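Local coordinates for putative chorismate mutase (Yersinia pestis biovar Microtus str. 91001, PDB 2GBB), which catalyses the Claisen rearrangement of chorismate to prephenate, as a secreted, all-helical chorismate mutase, at residues A[44-53]-A[105-116]; A[68-79]-A[136-146]. All coordinates share one frame; numbering follows the deposited sequence.

Overall arrangement
Both contacts belong to an all-helical chain and lie on opposite sides of its centre, with their own centres about 25 Å apart and nearest atoms about 8 Å apart, so they do not touch. Along the chain their segments alternate: 44-53, 68-79, 105-116, 136-146. Contact 1 joins the end of helix 34-50 to helix 93-117; contact 2 joins helix 55-82, which runs between those two in sequence, to the start of helix 140-150. Helix 55-82 links the two regions, since its residue Ile-58 packs on contact 1 while residues 69-73, probably substrate-binding, lie in contact 2. Contact 2 also adjoins the second subunit, whereas contact 1 stays within one chain.

Contact 1. Residues A[44-53]-A[105-116]; sequences AMAQAESLGL and TKILEQIAEELK
Leu-108 presents its CD1 methyl to the backbone of helix 34-50, where it lies 3.5 Å from Ala-44 O and 3.8 Å from Ala-48 N. The small alanines at 44 and 48 suit this place, because their short side chains let the leucine branch come close to the helix surface. Leu-51 crosses Leu-108 at about a right angle: its CD1 rests 3.6 Å from Leu-108 CB, while its CD2 lies against the aliphatic CG of Glu-109. Further along, Leu-53 spreads its CD2 over Ala-112, 3.8 Å from Ala-112 CB, and also meets Leu-115 CD2. Ala-112 is again small, and its methyl meets both Leu-51 O and the Leu-53 side chain.

Polar bonds mark the two ends of this apolar strip. At one, the extended Gln-47 brings OE1 to Thr-105, whose OG1 donates a bond of 2.6 Å with the donor tilted 22° from the amide carbonyl plane. A chi1 of -49° sets that hydroxyl beside the threonine's own backbone N. Gly-101 O, one turn back, is a second acceptor for it, so the single hydroxyl proton would have to be shared. At the other, the long chain of Lys-116 carries NZ to Leu-51 O, 3.2 Å away and well above the carbonyl plane.

Leu-51 and Leu-53 are positioned by the way helix 34-50 ends. Ala-48 O accepts from both Leu-51 N and Leu-53 N, which approach from opposite faces of its plane, and Gly-52, at a positive phi, lets the chain turn there. The two helices run in roughly the same direction, their axes 37° apart; helix 55-82 packs beside them through Ile-58, which touches Ala-48 and Leu-108, and helix 7-14 lies against Ile-107.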
loop_
_atom_site.group_PDB
_atom_site.type_symbol
_atom_site.label_atom_id
_atom_site.label_comp_id
_atom_site.label_asym_id
_atom_site.label_seq_id
_atom_site.Cartn_x
_atom_site.Cartn_y
_atom_site.Cartn_z
ATOM N N ALA A 44 -19.479 3.164 -15.832
ATOM C CA ALA A 44 -18.828 2.521 -16.966
ATOM C C ALA A 44 -19.821 1.624 -17.687
ATOM O O ALA A 44 -19.935 1.698 -18.904
ATOM C CB ALA A 44 -17.568 1.755 -16.552
HETATM N N MSE A 45 -20.559 0.791 -16.954
HETATM C CA MSE A 45 -21.558 -0.080 -17.579
HETATM C C MSE A 45 -22.667 0.682 -18.332
HETATM O O MSE A 45 -23.125 0.236 -19.379
HETATM C CB MSE A 45 -22.150 -1.087 -16.582
HETATM C CG MSE A 45 -21.157 -2.195 -16.193
HETATM SE SE MSE A 45 -21.975 -3.431 -14.922
HETATM C CE MSE A 45 -23.745 -3.710 -15.878
ATOM N N ALA A 46 -23.089 1.826 -17.807
ATOM C CA ALA A 46 -24.061 2.631 -18.506
ATOM C C ALA A 46 -23.441 3.275 -19.769
ATOM O O ALA A 46 -24.097 3.355 -20.769
ATOM C CB ALA A 46 -24.646 3.680 -17.566
ATOM N N GLN A 47 -22.196 3.736 -19.729
ATOM C CA GLN A 47 -21.527 4.257 -20.923
ATOM C C GLN A 47 -21.360 3.193 -22.004
ATOM O O GLN A 47 -21.748 3.399 -23.162
ATOM C CB GLN A 47 -20.175 4.865 -20.586
ATOM C CG GLN A 47 -20.265 6.177 -19.883
ATOM C CD GLN A 47 -18.937 6.748 -19.500
ATOM O OE1 GLN A 47 -18.698 7.925 -19.725
ATOM N NE2 GLN A 47 -18.055 5.931 -18.893
ATOM N N ALA A 48 -20.782 2.057 -21.629
ATOM C CA ALA A 48 -20.738 0.868 -22.492
ATOM C C ALA A 48 -22.060 0.606 -23.290
ATOM O O ALA A 48 -22.037 0.395 -24.505
ATOM C CB ALA A 48 -20.289 -0.378 -21.663
ATOM N N GLU A 49 -23.186 0.650 -22.594
ATOM C CA GLU A 49 -24.542 0.700 -23.180
ATOM C C GLU A 49 -24.742 1.706 -24.326
ATOM O O GLU A 49 -25.332 1.377 -25.373
ATOM C CB GLU A 49 -25.526 1.132 -22.076
ATOM C CG GLU A 49 -26.359 0.076 -21.380
ATOM C CD GLU A 49 -27.702 0.687 -20.866
ATOM O OE1 GLU A 49 -27.644 1.611 -20.005
ATOM O OE2 GLU A 49 -28.811 0.266 -21.338
ATOM N N SER A 50 -24.327 2.957 -24.112
ATOM C CA SER A 50 -24.501 3.983 -25.148
ATOM C C SER A 50 -23.531 3.789 -26.327
ATOM O O SER A 50 -23.757 4.287 -27.426
ATOM C CB SER A 50 -24.445 5.411 -24.561
ATOM O OG SER A 50 -23.240 5.680 -23.844
ATOM N N LEU A 51 -22.462 3.026 -26.112
ATOM C CA LEU A 51 -21.453 2.866 -27.138
ATOM C C LEU A 51 -21.571 1.564 -27.919
ATOM O O LEU A 51 -20.707 1.267 -28.748
ATOM C CB LEU A 51 -20.059 2.993 -26.510
ATOM C CG LEU A 51 -19.746 4.322 -25.833
ATOM C CD1 LEU A 51 -18.474 4.191 -24.953
ATOM C CD2 LEU A 51 -19.593 5.447 -26.860
ATOM N N GLY A 52 -22.643 0.803 -27.703
ATOM C CA GLY A 52 -22.809 -0.450 -28.410
ATOM C C GLY A 52 -21.967 -1.587 -27.831
ATOM O O GLY A 52 -21.725 -2.579 -28.491
ATOM N N LEU A 53 -21.507 -1.433 -26.587
ATOM C CA LEU A 53 -20.752 -2.467 -25.924
ATOM C C LEU A 53 -21.701 -3.311 -25.100
ATOM O O LEU A 53 -22.733 -2.827 -24.643
ATOM C CB LEU A 53 -19.628 -1.874 -25.052
ATOM C CG LEU A 53 -18.521 -1.133 -25.853
ATOM C CD1 LEU A 53 -17.562 -0.332 -24.966
ATOM C CD2 LEU A 53 -17.717 -2.099 -26.757
ATOM N N THR A 105 -14.333 7.244 -20.085
ATOM C CA THR A 105 -15.168 7.349 -21.294
ATOM C C THR A 105 -14.369 7.092 -22.581
ATOM O O THR A 105 -14.818 6.348 -23.441
ATOM C CB THR A 105 -15.817 8.762 -21.441
ATOM O OG1 THR A 105 -16.417 9.129 -20.207
ATOM C CG2 THR A 105 -16.895 8.811 -22.542
ATOM N N LYS A 106 -13.208 7.735 -22.691
ATOM C CA LYS A 106 -12.356 7.664 -23.877
ATOM C C LYS A 106 -11.856 6.248 -24.121
ATOM O O LYS A 106 -11.770 5.788 -25.266
ATOM C CB LYS A 106 -11.206 8.639 -23.750
ATOM C CG LYS A 106 -11.670 10.098 -23.821
ATOM C CD LYS A 106 -10.502 11.021 -24.147
ATOM C CE LYS A 106 -10.835 12.499 -23.863
ATOM N NZ LYS A 106 -9.649 13.341 -24.300
ATOM N N ILE A 107 -11.587 5.539 -23.039
ATOM C CA ILE A 107 -11.136 4.162 -23.135
ATOM C C ILE A 107 -12.248 3.292 -23.740
ATOM O O ILE A 107 -12.018 2.515 -24.638
ATOM C CB ILE A 107 -10.670 3.641 -21.709
ATOM C CG1 ILE A 107 -9.331 4.295 -21.317
ATOM C CG2 ILE A 107 -10.607 2.113 -21.676
ATOM C CD1 ILE A 107 -9.055 4.335 -19.807
ATOM N N LEU A 108 -13.461 3.442 -23.246
ATOM C CA LEU A 108 -14.590 2.672 -23.746
ATOM C C LEU A 108 -14.970 3.020 -25.204
ATOM O O LEU A 108 -15.340 2.137 -25.971
ATOM C CB LEU A 108 -15.810 2.886 -22.842
ATOM C CG LEU A 108 -15.739 2.406 -21.390
ATOM C CD1 LEU A 108 -17.155 2.545 -20.787
ATOM C CD2 LEU A 108 -15.287 1.006 -21.322
ATOM N N GLU A 109 -14.912 4.300 -25.537
ATOM C CA GLU A 109 -15.116 4.763 -26.909
ATOM C C GLU A 109 -14.064 4.159 -27.834
ATOM O O GLU A 109 -14.396 3.675 -28.917
ATOM C CB GLU A 109 -15.055 6.294 -27.013
ATOM C CG GLU A 109 -16.194 6.959 -26.304
ATOM C CD GLU A 109 -16.102 8.482 -26.313
ATOM O OE1 GLU A 109 -15.016 9.070 -26.158
ATOM O OE2 GLU A 109 -17.147 9.109 -26.463
ATOM N N GLN A 110 -12.805 4.157 -27.399
ATOM C CA GLN A 110 -11.743 3.611 -28.215
ATOM C C GLN A 110 -11.855 2.099 -28.427
ATOM O O GLN A 110 -11.602 1.581 -29.543
ATOM C CB GLN A 110 -10.393 3.960 -27.591
ATOM C CG GLN A 110 -9.182 3.709 -28.499
ATOM C CD GLN A 110 -9.312 4.361 -29.873
ATOM O OE1 GLN A 110 -9.668 5.526 -29.986
ATOM N NE2 GLN A 110 -9.017 3.604 -30.914
ATOM N N ILE A 111 -12.165 1.376 -27.358
ATOM C CA ILE A 111 -12.411 -0.066 -27.467
ATOM C C ILE A 111 -13.577 -0.403 -28.421
ATOM O O ILE A 111 -13.467 -1.327 -29.244
ATOM C CB ILE A 111 -12.664 -0.723 -26.077
ATOM C CG1 ILE A 111 -11.341 -0.858 -25.300
ATOM C CG2 ILE A 111 -13.268 -2.110 -26.254
ATOM C CD1 ILE A 111 -11.514 -1.239 -23.778
ATOM N N ALA A 112 -14.681 0.332 -28.305
ATOM C CA ALA A 112 -15.848 0.109 -29.162
ATOM C C ALA A 112 -15.450 0.331 -30.621
ATOM O O ALA A 112 -15.639 -0.542 -31.452
ATOM C CB ALA A 112 -17.007 1.053 -28.776
ATOM N N GLU A 113 -14.893 1.503 -30.924
ATOM C CA GLU A 113 -14.348 1.779 -32.255
ATOM C C GLU A 113 -13.466 0.604 -32.769
ATOM O O GLU A 113 -13.726 0.025 -33.851
ATOM C CB GLU A 113 -13.581 3.112 -32.238
ATOM C CG GLU A 113 -13.269 3.718 -33.632
ATOM C CD GLU A 113 -11.773 3.578 -34.047
ATOM O OE1 GLU A 113 -11.204 2.473 -33.905
ATOM O OE2 GLU A 113 -11.169 4.584 -34.530
ATOM N N GLU A 114 -12.455 0.224 -31.995
ATOM C CA GLU A 114 -11.530 -0.812 -32.433
ATOM C C GLU A 114 -12.194 -2.145 -32.714
ATOM O O GLU A 114 -11.851 -2.837 -33.670
ATOM C CB GLU A 114 -10.388 -0.982 -31.428
ATOM C CG GLU A 114 -9.506 0.284 -31.366
ATOM C CD GLU A 114 -8.104 0.029 -30.845
ATOM O OE1 GLU A 114 -7.653 -1.141 -30.857
ATOM O OE2 GLU A 114 -7.446 0.999 -30.422
ATOM N N LEU A 115 -13.111 -2.523 -31.836
ATOM C CA LEU A 115 -13.864 -3.767 -31.942
ATOM C C LEU A 115 -14.695 -3.800 -33.223
ATOM O O LEU A 115 -14.862 -4.878 -33.819
ATOM C CB LEU A 115 -14.800 -3.917 -30.738
ATOM C CG LEU A 115 -14.537 -4.968 -29.653
ATOM C CD1 LEU A 115 -13.107 -5.545 -29.584
ATOM C CD2 LEU A 115 -15.090 -4.513 -28.288
ATOM N N LYS A 116 -15.244 -2.641 -33.600
ATOM C CA LYS A 116 -16.010 -2.490 -34.852
ATOM C C LYS A 116 -15.095 -2.556 -36.095
ATOM O O LYS A 116 -15.358 -3.307 -37.030
ATOM C CB LYS A 116 -16.810 -1.175 -34.841
ATOM C CG LYS A 116 -17.896 -1.144 -33.777
ATOM C CD LYS A 116 -18.355 0.286 -33.358
ATOM C CE LYS A 116 -19.575 0.164 -32.452
ATOM N NZ LYS A 116 -20.129 1.456 -31.909
#

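Contact 2. Residues A[68-79]-A[136-146]. With SO4 (sulfate ion), chain E; SO4 (sulfate ion), chain F.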
loop_
_atom_site.group_PDB
_atom_site.type_symbol
_atom_site.label_atom_id
_atom_site.label_comp_id
_atom_site.label_asym_id
_atom_site.label_seq_id
_atom_site.Cartn_x
_atom_site.Cartn_y
_atom_site.Cartn_z
ATOM N N ALA A 68 -5.532 -2.150 -10.284
ATOM C CA ALA A 68 -4.278 -1.502 -10.593
ATOM C C ALA A 68 -4.147 -0.152 -9.908
ATOM O O ALA A 68 -3.101 0.180 -9.401
ATOM C CB ALA A 68 -4.083 -1.326 -12.130
ATOM N N ALA A 69 -5.208 0.641 -9.939
ATOM C CA ALA A 69 -5.267 1.897 -9.288
ATOM C C ALA A 69 -5.066 1.754 -7.760
ATOM O O ALA A 69 -4.244 2.463 -7.192
ATOM C CB ALA A 69 -6.613 2.531 -9.596
ATOM N N LYS A 70 -5.801 0.851 -7.103
ATOM C CA LYS A 70 -5.553 0.594 -5.682
ATOM C C LYS A 70 -4.121 0.135 -5.415
ATOM O O LYS A 70 -3.475 0.600 -4.447
ATOM C CB LYS A 70 -6.579 -0.381 -5.101
ATOM C CG LYS A 70 -8.025 0.173 -5.124
ATOM C CD LYS A 70 -8.951 -0.727 -4.240
ATOM C CE LYS A 70 -9.029 -2.142 -4.718
ATOM N NZ LYS A 70 -10.244 -2.722 -4.158
ATOM N N ALA A 71 -3.605 -0.751 -6.274
ATOM C CA ALA A 71 -2.237 -1.235 -6.094
ATOM C C ALA A 71 -1.268 -0.022 -6.042
ATOM O O ALA A 71 -0.418 0.103 -5.161
ATOM C CB ALA A 71 -1.868 -2.250 -7.214
ATOM N N ILE A 72 -1.436 0.902 -6.971
ATOM C CA ILE A 72 -0.607 2.097 -7.046
ATOM C C ILE A 72 -0.710 2.937 -5.779
ATOM O O ILE A 72 0.319 3.387 -5.202
ATOM C CB ILE A 72 -1.031 2.937 -8.251
ATOM C CG1 ILE A 72 -0.562 2.259 -9.554
ATOM C CG2 ILE A 72 -0.516 4.369 -8.084
ATOM C CD1 ILE A 72 -1.036 2.964 -10.830
ATOM N N GLN A 73 -1.965 3.163 -5.361
ATOM C CA GLN A 73 -2.261 3.969 -4.194
ATOM C C GLN A 73 -1.689 3.346 -2.936
ATOM O O GLN A 73 -1.117 4.043 -2.123
ATOM C CB GLN A 73 -3.760 4.149 -4.023
ATOM C CG GLN A 73 -4.444 4.944 -5.174
ATOM C CD GLN A 73 -5.949 4.884 -5.001
ATOM O OE1 GLN A 73 -6.388 5.383 -3.902
ATOM N NE2 GLN A 73 -6.694 4.278 -5.810
ATOM N N TYR A 74 -1.869 2.040 -2.779
ATOM C CA TYR A 74 -1.329 1.352 -1.603
ATOM C C TYR A 74 0.199 1.536 -1.465
ATOM O O TYR A 74 0.717 1.808 -0.379
ATOM C CB TYR A 74 -1.600 -0.144 -1.740
ATOM C CG TYR A 74 -2.953 -0.601 -1.212
ATOM C CD1 TYR A 74 -3.412 -0.187 0.038
ATOM C CD2 TYR A 74 -3.796 -1.418 -2.020
ATOM C CE1 TYR A 74 -4.665 -0.601 0.527
ATOM C CE2 TYR A 74 -5.032 -1.836 -1.560
ATOM C CZ TYR A 74 -5.456 -1.425 -0.313
ATOM O OH TYR A 74 -6.668 -1.867 0.076
ATOM N N ARG A 75 0.875 1.394 -2.607
ATOM C CA ARG A 75 2.298 1.528 -2.732
ATOM C C ARG A 75 2.753 2.932 -2.389
ATOM O O ARG A 75 3.731 3.075 -1.658
ATOM C CB ARG A 75 2.732 1.073 -4.123
ATOM C CG ARG A 75 2.786 -0.437 -4.180
ATOM C CD ARG A 75 3.148 -1.044 -5.567
ATOM N NE ARG A 75 2.859 -2.484 -5.516
ATOM C CZ ARG A 75 2.171 -3.167 -6.431
ATOM N NH1 ARG A 75 1.708 -2.544 -7.523
ATOM N NH2 ARG A 75 1.927 -4.480 -6.249
ATOM N N TYR A 76 2.005 3.962 -2.837
ATOM C CA TYR A 76 2.287 5.316 -2.429
ATOM C C TYR A 76 2.098 5.501 -0.954
ATOM O O TYR A 76 2.927 6.176 -0.308
ATOM C CB TYR A 76 1.468 6.367 -3.214
ATOM C CG TYR A 76 2.135 6.753 -4.558
ATOM C CD1 TYR A 76 3.298 7.556 -4.583
ATOM C CD2 TYR A 76 1.636 6.262 -5.757
ATOM C CE1 TYR A 76 3.929 7.899 -5.817
ATOM C CE2 TYR A 76 2.188 6.626 -6.986
ATOM C CZ TYR A 76 3.372 7.421 -7.013
ATOM O OH TYR A 76 3.942 7.741 -8.242
ATOM N N ARG A 77 1.010 4.950 -0.396
ATOM C CA ARG A 77 0.775 5.151 1.063
ATOM C C ARG A 77 1.995 4.589 1.846
ATOM O O ARG A 77 2.509 5.215 2.768
ATOM C CB ARG A 77 -0.498 4.444 1.556
ATOM C CG ARG A 77 -1.814 5.052 1.271
ATOM C CD ARG A 77 -2.019 6.436 1.912
ATOM N NE ARG A 77 -2.545 6.513 3.278
ATOM C CZ ARG A 77 -3.802 6.293 3.633
ATOM N NH1 ARG A 77 -4.682 5.900 2.740
ATOM N NH2 ARG A 77 -4.171 6.411 4.893
ATOM N N ALA A 78 2.450 3.411 1.447
ATOM C CA ALA A 78 3.584 2.744 2.103
ATOM C C ALA A 78 4.845 3.629 2.064
ATOM O O ALA A 78 5.455 3.952 3.113
ATOM C CB ALA A 78 3.820 1.387 1.446
ATOM N N ASP A 79 5.174 4.118 0.871
ATOM C CA ASP A 79 6.391 4.914 0.637
ATOM C C ASP A 79 6.446 6.215 1.412
ATOM O O ASP A 79 7.501 6.576 1.961
ATOM C CB ASP A 79 6.544 5.231 -0.854
ATOM C CG ASP A 79 7.058 4.045 -1.657
ATOM O OD1 ASP A 79 7.355 2.980 -1.088
ATOM O OD2 ASP A 79 7.150 4.168 -2.892
ATOM N N HIS A 136 5.094 4.637 -12.108
ATOM C CA HIS A 136 5.672 4.355 -10.818
ATOM C C HIS A 136 4.631 3.581 -9.971
ATOM O O HIS A 136 3.427 3.870 -10.014
ATOM C CB HIS A 136 6.101 5.653 -10.143
ATOM C CG HIS A 136 6.879 5.447 -8.880
ATOM N ND1 HIS A 136 8.040 4.698 -8.830
ATOM C CD2 HIS A 136 6.660 5.890 -7.620
ATOM C CE1 HIS A 136 8.498 4.693 -7.589
ATOM N NE2 HIS A 136 7.679 5.406 -6.836
ATOM N N ASN A 137 5.096 2.549 -9.265
ATOM C CA ASN A 137 4.227 1.775 -8.366
ATOM C C ASN A 137 3.208 0.865 -9.031
ATOM O O ASN A 137 2.299 0.374 -8.396
ATOM C CB ASN A 137 3.562 2.722 -7.388
ATOM C CG ASN A 137 4.487 3.147 -6.299
ATOM O OD1 ASN A 137 5.575 2.432 -6.165
ATOM N ND2 ASN A 137 4.217 4.094 -5.549
ATOM N N LEU A 138 3.379 0.599 -10.315
ATOM C CA LEU A 138 2.484 -0.295 -11.033
ATOM C C LEU A 138 3.281 -1.482 -11.564
ATOM O O LEU A 138 4.258 -1.292 -12.282
ATOM C CB LEU A 138 1.923 0.468 -12.222
ATOM C CG LEU A 138 0.542 0.198 -12.823
ATOM C CD1 LEU A 138 0.684 0.131 -14.310
ATOM C CD2 LEU A 138 -0.228 -0.958 -12.247
ATOM N N THR A 139 2.864 -2.706 -11.286
ATOM C CA THR A 139 3.683 -3.828 -11.727
ATOM C C THR A 139 3.151 -4.443 -13.030
ATOM O O THR A 139 2.047 -4.143 -13.485
ATOM C CB THR A 139 3.813 -4.956 -10.667
ATOM O OG1 THR A 139 2.555 -5.601 -10.505
ATOM C CG2 THR A 139 4.350 -4.443 -9.285
ATOM N N SER A 140 3.965 -5.318 -13.612
ATOM C CA SER A 140 3.584 -6.083 -14.787
ATOM C C SER A 140 2.414 -7.034 -14.542
ATOM O O SER A 140 1.525 -7.125 -15.388
ATOM C CB SER A 140 4.797 -6.855 -15.293
ATOM O OG SER A 140 5.677 -5.901 -15.882
ATOM N N ALA A 141 2.397 -7.723 -13.392
ATOM C CA ALA A 141 1.173 -8.437 -12.974
ATOM C C ALA A 141 -0.120 -7.539 -12.934
ATOM O O ALA A 141 -1.195 -7.990 -13.340
ATOM C CB ALA A 141 1.373 -9.205 -11.644
ATOM N N ASP A 142 -0.001 -6.285 -12.521
ATOM C CA ASP A 142 -1.155 -5.357 -12.501
ATOM C C ASP A 142 -1.618 -5.095 -13.938
ATOM O O ASP A 142 -2.819 -5.080 -14.223
ATOM C CB ASP A 142 -0.753 -4.026 -11.862
ATOM C CG ASP A 142 -0.394 -4.153 -10.358
ATOM O OD1 ASP A 142 -1.100 -4.891 -9.642
ATOM O OD2 ASP A 142 0.582 -3.497 -9.906
ATOM N N VAL A 143 -0.651 -4.884 -14.839
ATOM C CA VAL A 143 -0.970 -4.569 -16.228
ATOM C C VAL A 143 -1.504 -5.777 -16.977
ATOM O O VAL A 143 -2.396 -5.650 -17.804
ATOM C CB VAL A 143 0.222 -3.911 -16.952
ATOM C CG1 VAL A 143 -0.166 -3.547 -18.385
ATOM C CG2 VAL A 143 0.669 -2.627 -16.195
ATOM N N GLU A 144 -0.952 -6.956 -16.703
ATOM C CA GLU A 144 -1.406 -8.195 -17.351
ATOM C C GLU A 144 -2.868 -8.553 -17.044
ATOM O O GLU A 144 -3.567 -9.053 -17.924
ATOM C CB GLU A 144 -0.478 -9.361 -17.024
ATOM C CG GLU A 144 0.970 -9.074 -17.569
ATOM C CD GLU A 144 2.024 -9.960 -16.943
ATOM O OE1 GLU A 144 1.688 -11.138 -16.643
ATOM O OE2 GLU A 144 3.174 -9.465 -16.742
ATOM N N ALA A 145 -3.332 -8.255 -15.817
ATOM C CA ALA A 145 -4.750 -8.376 -15.480
ATOM C C ALA A 145 -5.626 -7.391 -16.290
ATOM O O ALA A 145 -6.761 -7.697 -16.696
ATOM C CB ALA A 145 -4.942 -8.197 -13.903
ATOM N N ILE A 146 -5.078 -6.231 -16.587
ATOM C CA ILE A 146 -5.835 -5.261 -17.340
ATOM C C ILE A 146 -5.939 -5.732 -18.783
ATOM O O ILE A 146 -7.013 -5.609 -19.408
ATOM C CB ILE A 146 -5.191 -3.894 -17.316
ATOM C CG1 ILE A 146 -5.397 -3.256 -15.945
ATOM C CG2 ILE A 146 -5.802 -3.007 -18.440
ATOM C CD1 ILE A 146 -4.680 -1.992 -15.811
HETATM S S SO4 E . 7.531 -5.343 -12.448
HETATM O O1 SO4 E . 6.317 -6.100 -12.221
HETATM O O2 SO4 E . 7.323 -4.171 -13.299
HETATM O O3 SO4 E . 8.011 -4.912 -11.138
HETATM O O4 SO4 E . 8.464 -6.264 -13.088
HETATM S S SO4 F . 6.742 9.816 -8.792
HETATM O O1 SO4 F . 5.812 9.299 -7.807
HETATM O O2 SO4 F . 6.231 11.089 -9.281
HETATM O O3 SO4 F . 8.050 10.005 -8.167
HETATM O O4 SO4 F . 6.893 8.878 -9.898
#
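Arg-75 holds CG anti to its carbonyl carbon (chi1 -79°) and stays extended as far as NE, which carries the guanidinium along the loop to the start of helix 140-150. Asp-142, with chi1 -66°, points its carboxylate back from the opposite direction. They meet in a salt bridge, Arg-75 NH1 to Asp-142 OD2 at 2.8 Å, made in the guanidinium plane and on the syn lone pair of the carboxylate. The same NH1 gives a nearly straight bond (167°) to Asn-137 O, 3.1 Å away and likewise in the guanidinium plane. Thr-139 CG2 lies over one face of the group.

Asp-142 OD2 also accepts from Thr-139 N at 2.8 Å, and Thr-139 OG1 in turn accepts a weak bond from Asp-142 N, completing a capping box at the helix start. Asn-137 suits its turn, where phi is positive, and its ND2 sits over the centre of the Tyr-76 ring, 3.4 Å from Tyr-76 CD2. His-136 turns an edge toward the face of Tyr-76, with centroids 5.6 Å apart in an offset edge-to-face pair. Toward the Ala-68 end the contact becomes apolar: Ala-68 CB, small enough for close approach, meets Ile-146 CD1 at 3.8 Å and Leu-138 CD2 at 3.9 Å, while Ile-72 CD1 packs on Leu-138.

The contact joins helix 140-150, nearly antiparallel, to the helix carrying residues 69-73, which probably bind substrate. Across the dimer, Arg-75 NH2 pairs with Asp-79 of the second subunit, and Asp-142 OD1 bonds to Ser-82 of that subunit. A sulfate takes the N-H of Ser-140, as helix starts often bind anions. One arginine ties the helix cap, the loop and the subunit interface together, and the positive charge beside OD2 probably favours an ionised Asp-142.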